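Local coordinates for type 3 secretion system translocon protein SctE (Shigella flexneri, PDB 3U0C), which inserts with its partner IpaC into the host cell membrane, forming the pore through which type III secretion effectors pass into the cytosol, at residues R110-Q115 / S180-L185; N117-A122 / K169-I174. All coordinates share one frame; numbering follows the deposited sequence.

Contact 1 of 2, residues R110-Q115 / S180-L185; sequences RDYEKQ and SIHSKL
Ile181 points from helix 150-197 toward helix 71-141, and its two branches are taken up by different neighbours, CG2 by Tyr112 and CD1 by Asp111 and Gln115. The setting is the antiparallel coiled coil of the translocator's N-terminal region, the two short helical segments having their N-to-C directions at 160° and their axes 9.6 Å apart at closest approach. Isoleucine suits such a seam because its branched CB presents a methyl and an ethyl arm together. Tyr112 is set obliquely to it: CB of Tyr112 lies 3.8 Å from CG2 of Ile181, and the ring atom CD1 leans against the same methyl. With chi1 at -169°, the tyrosine CG stands anti to the backbone N, which carries the ring along the flank of the interface rather than into its middle.

There the ring runs beside His182, whose side chain points the same way. The two ring planes are inclined by 49°, and CE1 of Tyr112 also lies 3.9 Å from CB of His182. At the outer end OH of Tyr112 and ND1 of His182 are 3.7 Å apart, a contact without a hydrogen bond. Amphipathic residues fit a partly exposed flank, since their carbons can pack while polar atoms remain at the outer end. Beyond the segment, Tyr112 also touches Thr178. Gln115 lends its bent aliphatic stem and crosses Ile181 nearly at a right angle, with its CG 3.5 Å from CD1 of Ile181.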
ATOM      1  N   ARG A 110      -5.040  -3.794   4.744  1.00 34.95           N
ATOM      2  CA  ARG A 110      -5.796  -5.027   4.889  1.00 38.29           C
ATOM      3  C   ARG A 110      -5.091  -6.207   4.223  1.00 36.22           C
ATOM      4  O   ARG A 110      -5.061  -7.312   4.779  1.00 41.39           O
ATOM      5  CB  ARG A 110      -7.211  -4.857   4.329  1.00 44.24           C
ATOM      6  CG  ARG A 110      -8.143  -4.061   5.226  1.00 52.91           C
ATOM      7  CD  ARG A 110      -9.600  -4.140   4.743  1.00 61.32           C
ATOM      8  NE  ARG A 110      -9.764  -3.585   3.393  1.00 65.60           N
ATOM      9  CZ  ARG A 110     -10.036  -2.306   3.135  1.00 64.74           C
ATOM     10  NH1 ARG A 110     -10.189  -1.442   4.129  1.00 64.64           N
ATOM     11  NH2 ARG A 110     -10.160  -1.892   1.885  1.00 63.49           N
ATOM     12  N   ASP A 111      -4.516  -5.971   3.046  1.00 28.25           N
ATOM     13  CA  ASP A 111      -3.813  -7.019   2.313  1.00 31.83           C
ATOM     14  C   ASP A 111      -2.590  -7.473   3.078  1.00 30.94           C
ATOM     15  O   ASP A 111      -2.302  -8.661   3.177  1.00 31.65           O
ATOM     16  CB  ASP A 111      -3.376  -6.532   0.937  1.00 32.71           C
ATOM     17  CG  ASP A 111      -4.535  -6.343  -0.007  1.00 36.49           C
ATOM     18  OD1 ASP A 111      -5.598  -6.965   0.210  1.00 42.89           O
ATOM     19  OD2 ASP A 111      -4.375  -5.580  -0.971  1.00 35.78           O
ATOM     20  N   TYR A 112      -1.866  -6.501   3.611  1.00 29.11           N
ATOM     21  CA  TYR A 112      -0.669  -6.765   4.389  1.00 30.63           C
ATOM     22  C   TYR A 112      -0.954  -7.660   5.592  1.00 29.56           C
ATOM     23  O   TYR A 112      -0.231  -8.599   5.847  1.00 29.97           O
ATOM     24  CB  TYR A 112      -0.091  -5.453   4.877  1.00 28.82           C
ATOM     25  CG  TYR A 112       1.285  -5.558   5.469  1.00 33.11           C
ATOM     26  CD1 TYR A 112       2.361  -6.002   4.710  1.00 30.90           C
ATOM     27  CD2 TYR A 112       1.521  -5.177   6.783  1.00 31.54           C
ATOM     28  CE1 TYR A 112       3.624  -6.063   5.244  1.00 29.44           C
ATOM     29  CE2 TYR A 112       2.783  -5.233   7.324  1.00 33.98           C
ATOM     30  CZ  TYR A 112       3.827  -5.679   6.551  1.00 29.37           C
ATOM     31  OH  TYR A 112       5.082  -5.735   7.091  1.00 33.34           O
ATOM     32  N   GLU A 113      -2.006  -7.318   6.328  1.00 33.51           N
ATOM     33  CA  GLU A 113      -2.441  -8.042   7.511  1.00 31.61           C
ATOM     34  C   GLU A 113      -2.883  -9.446   7.149  1.00 36.23           C
ATOM     35  O   GLU A 113      -2.519 -10.412   7.822  1.00 32.68           O
ATOM     36  CB  GLU A 113      -3.605  -7.305   8.175  1.00 34.18           C
ATOM     37  CG  GLU A 113      -3.208  -6.043   8.900  1.00 36.23           C
ATOM     38  CD  GLU A 113      -4.400  -5.161   9.261  1.00 44.63           C
ATOM     39  OE1 GLU A 113      -5.545  -5.474   8.857  1.00 43.89           O
ATOM     40  OE2 GLU A 113      -4.191  -4.137   9.947  1.00 49.51           O
ATOM     41  N   LYS A 114      -3.680  -9.549   6.091  1.00 28.79           N
ATOM     42  CA  LYS A 114      -4.127 -10.841   5.603  1.00 29.38           C
ATOM     43  C   LYS A 114      -2.947 -11.752   5.240  1.00 29.79           C
ATOM     44  O   LYS A 114      -2.947 -12.951   5.560  1.00 32.72           O
ATOM     45  CB  LYS A 114      -5.067 -10.664   4.416  1.00 35.40           C
ATOM     46  CG  LYS A 114      -5.307 -11.943   3.628  1.00 47.09           C
ATOM     47  CD  LYS A 114      -6.451 -11.787   2.628  1.00 54.75           C
ATOM     48  CE  LYS A 114      -6.951 -13.152   2.134  1.00 59.81           C
ATOM     49  NZ  LYS A 114      -8.044 -12.967   1.119  1.00 63.00           N
ATOM     50  N   GLN A 115      -1.941 -11.182   4.585  1.00 29.13           N
ATOM     51  CA  GLN A 115      -0.767 -11.934   4.164  1.00 29.48           C
ATOM     52  C   GLN A 115       0.134 -12.326   5.329  1.00 36.33           C
ATOM     53  O   GLN A 115       0.688 -13.421   5.335  1.00 30.22           O
ATOM     54  CB  GLN A 115       0.049 -11.170   3.133  1.00 29.16           C
ATOM     55  CG  GLN A 115      -0.599 -11.103   1.779  1.00 38.92           C
ATOM     56  CD  GLN A 115      -0.840 -12.472   1.198  1.00 34.78           C
ATOM     57  OE1 GLN A 115       0.043 -13.341   1.225  1.00 38.21           O
ATOM     58  NE2 GLN A 115      -2.041 -12.684   0.672  1.00 33.34           N
ATOM     59  N   SER A 180       6.329  -7.216  -0.806  1.00 30.18           N
ATOM     60  CA  SER A 180       5.873  -6.493  -1.977  1.00 30.06           C
ATOM     61  C   SER A 180       4.793  -5.475  -1.601  1.00 34.03           C
ATOM     62  O   SER A 180       4.836  -4.313  -2.017  1.00 33.11           O
ATOM     63  CB  SER A 180       5.328  -7.484  -3.004  1.00 30.38           C
ATOM     64  OG  SER A 180       4.765  -6.821  -4.122  1.00 41.50           O
ATOM     65  N   ILE A 181       3.816  -5.931  -0.829  1.00 34.32           N
ATOM     66  CA  ILE A 181       2.761  -5.073  -0.312  1.00 30.12           C
ATOM     67  C   ILE A 181       3.349  -3.933   0.505  1.00 31.37           C
ATOM     68  O   ILE A 181       2.966  -2.782   0.328  1.00 30.10           O
ATOM     69  CB  ILE A 181       1.772  -5.868   0.563  1.00 30.13           C
ATOM     70  CG1 ILE A 181       1.020  -6.902  -0.270  1.00 30.47           C
ATOM     71  CG2 ILE A 181       0.781  -4.956   1.239  1.00 29.69           C
ATOM     72  CD1 ILE A 181       0.275  -7.903   0.586  1.00 30.66           C
ATOM     73  N   HIS A 182       4.276  -4.268   1.397  1.00 30.23           N
ATOM     74  CA  HIS A 182       4.980  -3.277   2.196  1.00 28.67           C
ATOM     75  C   HIS A 182       5.659  -2.263   1.298  1.00 29.72           C
ATOM     76  O   HIS A 182       5.722  -1.089   1.634  1.00 31.83           O
ATOM     77  CB  HIS A 182       6.034  -3.936   3.082  1.00 29.01           C
ATOM     78  CG  HIS A 182       6.739  -2.984   3.995  1.00 39.45           C
ATOM     79  ND1 HIS A 182       6.362  -2.810   5.319  1.00 38.50           N
ATOM     80  CD2 HIS A 182       7.783  -2.151   3.795  1.00 36.52           C
ATOM     81  CE1 HIS A 182       7.158  -1.919   5.881  1.00 34.44           C
ATOM     82  NE2 HIS A 182       8.026  -1.500   4.981  1.00 35.09           N
ATOM     83  N   SER A 183       6.174  -2.719   0.163  1.00 28.04           N
ATOM     84  CA  SER A 183       6.822  -1.822  -0.773  1.00 28.14           C
ATOM     85  C   SER A 183       5.791  -0.896  -1.429  1.00 27.81           C
ATOM     86  O   SER A 183       6.042   0.288  -1.634  1.00 33.66           O
ATOM     87  CB  SER A 183       7.573  -2.616  -1.836  1.00 32.26           C
ATOM     88  OG  SER A 183       8.307  -1.741  -2.677  1.00 38.43           O
ATOM     89  N   LYS A 184       4.635  -1.453  -1.762  1.00 27.56           N
ATOM     90  CA  LYS A 184       3.549  -0.686  -2.320  1.00 27.31           C
ATOM     91  C   LYS A 184       3.063   0.381  -1.331  1.00 36.42           C
ATOM     92  O   LYS A 184       2.698   1.474  -1.740  1.00 26.64           O
ATOM     93  CB  LYS A 184       2.397  -1.587  -2.769  1.00 27.41           C
ATOM     94  CG  LYS A 184       2.639  -2.291  -4.106  1.00 27.88           C
ATOM     95  CD  LYS A 184       1.452  -3.136  -4.542  1.00 28.03           C
ATOM     96  CE  LYS A 184       1.878  -4.230  -5.530  1.00 41.26           C
ATOM     97  NZ  LYS A 184       0.706  -4.861  -6.214  1.00 46.60           N
ATOM     98  N   LEU A 185       3.064   0.064  -0.034  1.00 33.56           N
ATOM     99  CA  LEU A 185       2.673   1.052   0.969  1.00 31.07           C
ATOM    100  C   LEU A 185       3.681   2.184   0.985  1.00 29.24           C
ATOM    101  O   LEU A 185       3.303   3.356   1.041  1.00 26.83           O
ATOM    102  CB  LEU A 185       2.521   0.442   2.367  1.00 27.07           C
ATOM    103  CG  LEU A 185       1.192  -0.288   2.589  1.00 26.99           C
ATOM    104  CD1 LEU A 185       1.290  -1.330   3.699  1.00 27.18           C
ATOM    105  CD2 LEU A 185       0.068   0.685   2.847  1.00 26.58           C
TER

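Contact 2 of 2, residues N117-A122 / K169-I174; sequences NKLKNA and KDRTLI
Lys118 meets Ile174 at the start of this interface, mostly through its backbone and the root of its side chain. CD1 of Ile174 lies 4.0 Å from O of Lys118, while the lysine CB faces the isoleucine CG2. The remainder of the chain leads off from the partner helix, so a long cationic residue can border an apolar seam without burying its ammonium group.

One residue on, Leu119 does two jobs. Its CB packs against CG2 of Ile174 at 3.6 Å, and its CD1 reaches the guanidinium of Arg171. That apolar methyl sits over the centre of one face of the flat group, 3.7 Å from CZ of Arg171, and leaves the N-H bonds to point outward in the plane. Leucine suits this place because its fork lies one carbon beyond CB: with CG anti to the backbone N (chi1 172°), the branch is carried toward the arginine.

These pairings belong to a long antiparallel coiled coil, in which helix 150-197 runs back along helix 71-141; the axes of the two segments approach to 9.3 Å. The arginine is held at its polar end by salt bridges, from NE to Asp123 and from NH1 to Glu175, one acid on each helix. They probably help keep the guanidinium in place beside the leucine, while lower down the chain CG of Arg171 meets CD1 of Leu119.

Ala122 closes the segment with a single methyl directed at the partner. Its small size lets the backbones come near, CA of Ala122 being 5.6 Å from CA of Arg171. The alanine CB touches CD1 of Ile174 at 3.8 Å and, a little more loosely, CG of Arg171.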
ATOM      1  N   ASN A 117      -0.909 -12.877   8.390  1.00 31.32           N
ATOM      2  CA  ASN A 117      -1.566 -14.036   8.996  1.00 31.99           C
ATOM      3  C   ASN A 117      -1.322 -15.311   8.198  1.00 32.59           C
ATOM      4  O   ASN A 117      -1.046 -16.364   8.776  1.00 33.24           O
ATOM      5  CB  ASN A 117      -3.067 -13.819   9.173  1.00 31.94           C
ATOM      6  CG  ASN A 117      -3.794 -15.099   9.569  1.00 56.21           C
ATOM      7  OD1 ASN A 117      -3.578 -15.643  10.669  1.00 56.13           O
ATOM      8  ND2 ASN A 117      -4.649 -15.601   8.670  1.00 56.46           N
ATOM      9  N   LYS A 118      -1.433 -15.214   6.877  1.00 35.30           N
ATOM     10  CA  LYS A 118      -1.183 -16.347   5.991  1.00 39.35           C
ATOM     11  C   LYS A 118       0.227 -16.908   6.174  1.00 39.77           C
ATOM     12  O   LYS A 118       0.444 -18.124   6.117  1.00 32.56           O
ATOM     13  CB  LYS A 118      -1.398 -15.952   4.523  1.00 35.96           C
ATOM     14  CG  LYS A 118      -2.849 -15.811   4.134  1.00 31.28           C
ATOM     15  CD  LYS A 118      -3.032 -15.879   2.638  1.00 41.09           C
ATOM     16  CE  LYS A 118      -4.485 -15.645   2.248  1.00 45.18           C
ATOM     17  NZ  LYS A 118      -5.378 -16.833   2.434  1.00 56.13           N
ATOM     18  N   LEU A 119       1.178 -16.006   6.389  1.00 38.30           N
ATOM     19  CA  LEU A 119       2.575 -16.365   6.526  1.00 34.00           C
ATOM     20  C   LEU A 119       2.854 -17.064   7.853  1.00 35.30           C
ATOM     21  O   LEU A 119       3.764 -17.867   7.953  1.00 34.39           O
ATOM     22  CB  LEU A 119       3.439 -15.119   6.409  1.00 31.92           C
ATOM     23  CG  LEU A 119       4.933 -15.244   6.704  1.00 31.19           C
ATOM     24  CD1 LEU A 119       5.575 -16.252   5.762  1.00 31.49           C
ATOM     25  CD2 LEU A 119       5.591 -13.868   6.578  1.00 30.46           C
ATOM     26  N   LYS A 120       2.080 -16.727   8.874  1.00 37.31           N
ATOM     27  CA  LYS A 120       2.197 -17.395  10.156  1.00 41.32           C
ATOM     28  C   LYS A 120       1.674 -18.822  10.078  1.00 47.52           C
ATOM     29  O   LYS A 120       2.290 -19.757  10.603  1.00 36.09           O
ATOM     30  CB  LYS A 120       1.413 -16.629  11.202  1.00 45.55           C
ATOM     31  CG  LYS A 120       0.782 -17.490  12.276  1.00 55.87           C
ATOM     32  CD  LYS A 120      -0.180 -16.608  13.044  1.00 58.82           C
ATOM     33  CE  LYS A 120      -0.933 -17.315  14.154  1.00 70.39           C
ATOM     34  NZ  LYS A 120      -1.933 -16.321  14.661  1.00 70.65           N
ATOM     35  N   ASN A 121       0.530 -18.995   9.428  1.00 34.02           N
ATOM     36  CA  ASN A 121       0.024 -20.341   9.215  1.00 36.07           C
ATOM     37  C   ASN A 121       1.026 -21.178   8.426  1.00 35.24           C
ATOM     38  O   ASN A 121       1.151 -22.376   8.649  1.00 37.34           O
ATOM     39  CB  ASN A 121      -1.326 -20.322   8.514  1.00 35.91           C
ATOM     40  CG  ASN A 121      -2.400 -19.668   9.354  1.00 38.56           C
ATOM     41  OD1 ASN A 121      -2.176 -19.324  10.518  1.00 39.76           O
ATOM     42  ND2 ASN A 121      -3.583 -19.499   8.772  1.00 37.68           N
ATOM     43  N   ALA A 122       1.751 -20.534   7.517  1.00 33.38           N
ATOM     44  CA  ALA A 122       2.728 -21.227   6.699  1.00 34.90           C
ATOM     45  C   ALA A 122       3.920 -21.664   7.530  1.00 40.30           C
ATOM     46  O   ALA A 122       4.410 -22.784   7.372  1.00 41.36           O
ATOM     47  CB  ALA A 122       3.174 -20.366   5.540  1.00 33.23           C
ATOM     48  N   LYS A 169       8.654 -23.693  -0.106  1.00 40.58           N
ATOM     49  CA  LYS A 169       8.446 -22.928  -1.321  1.00 46.71           C
ATOM     50  C   LYS A 169       7.291 -21.966  -1.121  1.00 49.16           C
ATOM     51  O   LYS A 169       7.425 -20.749  -1.308  1.00 47.15           O
ATOM     52  CB  LYS A 169       8.125 -23.866  -2.477  1.00 47.49           C
ATOM     53  CG  LYS A 169       8.070 -23.189  -3.830  1.00 50.79           C
ATOM     54  CD  LYS A 169       8.181 -24.222  -4.961  1.00 57.27           C
ATOM     55  CE  LYS A 169       6.904 -24.292  -5.788  1.00 57.83           C
ATOM     56  NZ  LYS A 169       6.909 -25.485  -6.706  1.00 54.50           N
ATOM     57  N   ASP A 170       6.151 -22.522  -0.735  1.00 34.43           N
ATOM     58  CA  ASP A 170       4.938 -21.741  -0.661  1.00 41.93           C
ATOM     59  C   ASP A 170       5.090 -20.625   0.362  1.00 44.04           C
ATOM     60  O   ASP A 170       4.573 -19.521   0.161  1.00 42.64           O
ATOM     61  CB  ASP A 170       3.730 -22.619  -0.353  1.00 43.16           C
ATOM     62  CG  ASP A 170       2.417 -21.851  -0.429  1.00 49.00           C
ATOM     63  OD1 ASP A 170       2.009 -21.454  -1.548  1.00 46.61           O
ATOM     64  OD2 ASP A 170       1.793 -21.650   0.635  1.00 47.99           O
ATOM     65  N   ARG A 171       5.838 -20.910   1.423  1.00 46.92           N
ATOM     66  CA  ARG A 171       6.138 -19.924   2.451  1.00 43.84           C
ATOM     67  C   ARG A 171       6.904 -18.732   1.882  1.00 47.51           C
ATOM     68  O   ARG A 171       6.538 -17.584   2.131  1.00 33.37           O
ATOM     69  CB  ARG A 171       6.935 -20.565   3.590  1.00 41.42           C
ATOM     70  CG  ARG A 171       7.040 -19.700   4.836  1.00 44.16           C
ATOM     71  CD  ARG A 171       8.454 -19.176   5.026  1.00 47.89           C
ATOM     72  NE  ARG A 171       8.607 -18.458   6.288  1.00 53.90           N
ATOM     73  CZ  ARG A 171       9.121 -17.236   6.395  1.00 58.89           C
ATOM     74  NH1 ARG A 171       9.533 -16.591   5.313  1.00 58.41           N
ATOM     75  NH2 ARG A 171       9.221 -16.660   7.585  1.00 56.53           N
ATOM     76  N   THR A 172       7.965 -18.997   1.123  1.00 43.15           N
ATOM     77  CA  THR A 172       8.755 -17.908   0.570  1.00 44.30           C
ATOM     78  C   THR A 172       7.897 -17.041  -0.354  1.00 29.91           C
ATOM     79  O   THR A 172       8.069 -15.831  -0.386  1.00 29.55           O
ATOM     80  CB  THR A 172      10.016 -18.387  -0.193  1.00 47.26           C
ATOM     81  OG1 THR A 172       9.680 -18.703  -1.553  1.00 48.99           O
ATOM     82  CG2 THR A 172      10.665 -19.580   0.488  1.00 30.58           C
ATOM     83  N   LEU A 173       6.983 -17.665  -1.100  1.00 32.14           N
ATOM     84  CA  LEU A 173       6.066 -16.924  -1.964  1.00 32.37           C
ATOM     85  C   LEU A 173       5.257 -15.914  -1.154  1.00 34.51           C
ATOM     86  O   LEU A 173       5.196 -14.718  -1.498  1.00 31.97           O
ATOM     87  CB  LEU A 173       5.121 -17.866  -2.713  1.00 32.21           C
ATOM     88  CG  LEU A 173       5.608 -18.340  -4.087  1.00 48.35           C
ATOM     89  CD1 LEU A 173       4.786 -19.516  -4.622  1.00 42.74           C
ATOM     90  CD2 LEU A 173       5.600 -17.171  -5.061  1.00 53.64           C
ATOM     91  N   ILE A 174       4.640 -16.389  -0.078  1.00 32.35           N
ATOM     92  CA  ILE A 174       3.849 -15.529   0.795  1.00 32.01           C
ATOM     93  C   ILE A 174       4.705 -14.400   1.357  1.00 31.56           C
ATOM     94  O   ILE A 174       4.320 -13.231   1.304  1.00 31.04           O
ATOM     95  CB  ILE A 174       3.231 -16.323   1.960  1.00 33.84           C
ATOM     96  CG1 ILE A 174       2.280 -17.397   1.429  1.00 32.91           C
ATOM     97  CG2 ILE A 174       2.504 -15.387   2.915  1.00 33.58           C
ATOM     98  CD1 ILE A 174       1.937 -18.466   2.443  1.00 37.34           C
TER

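Overall arrangement
Contacts 1 and 2 are successive levels of one seam between helix 71-141 and helix 150-197, their centres about 13 Å apart. Because the helices are antiparallel, contact 2 is nested within the loop that contact 1 closes and lies nearer the turn joining the two helices. Contact 1 is close to the middle of the chain, about 6 Å from its centre, against about 19 Å for contact 2. The levels join directly where O of Gln115 packs on CG2 of Ile174, 3.6 Å away. No hydrogen bond crosses between the segments in either, and apolar packing does most of the joining in this rod-shaped domain, with the Arg171-Asp123 salt bridge crossing just beyond them.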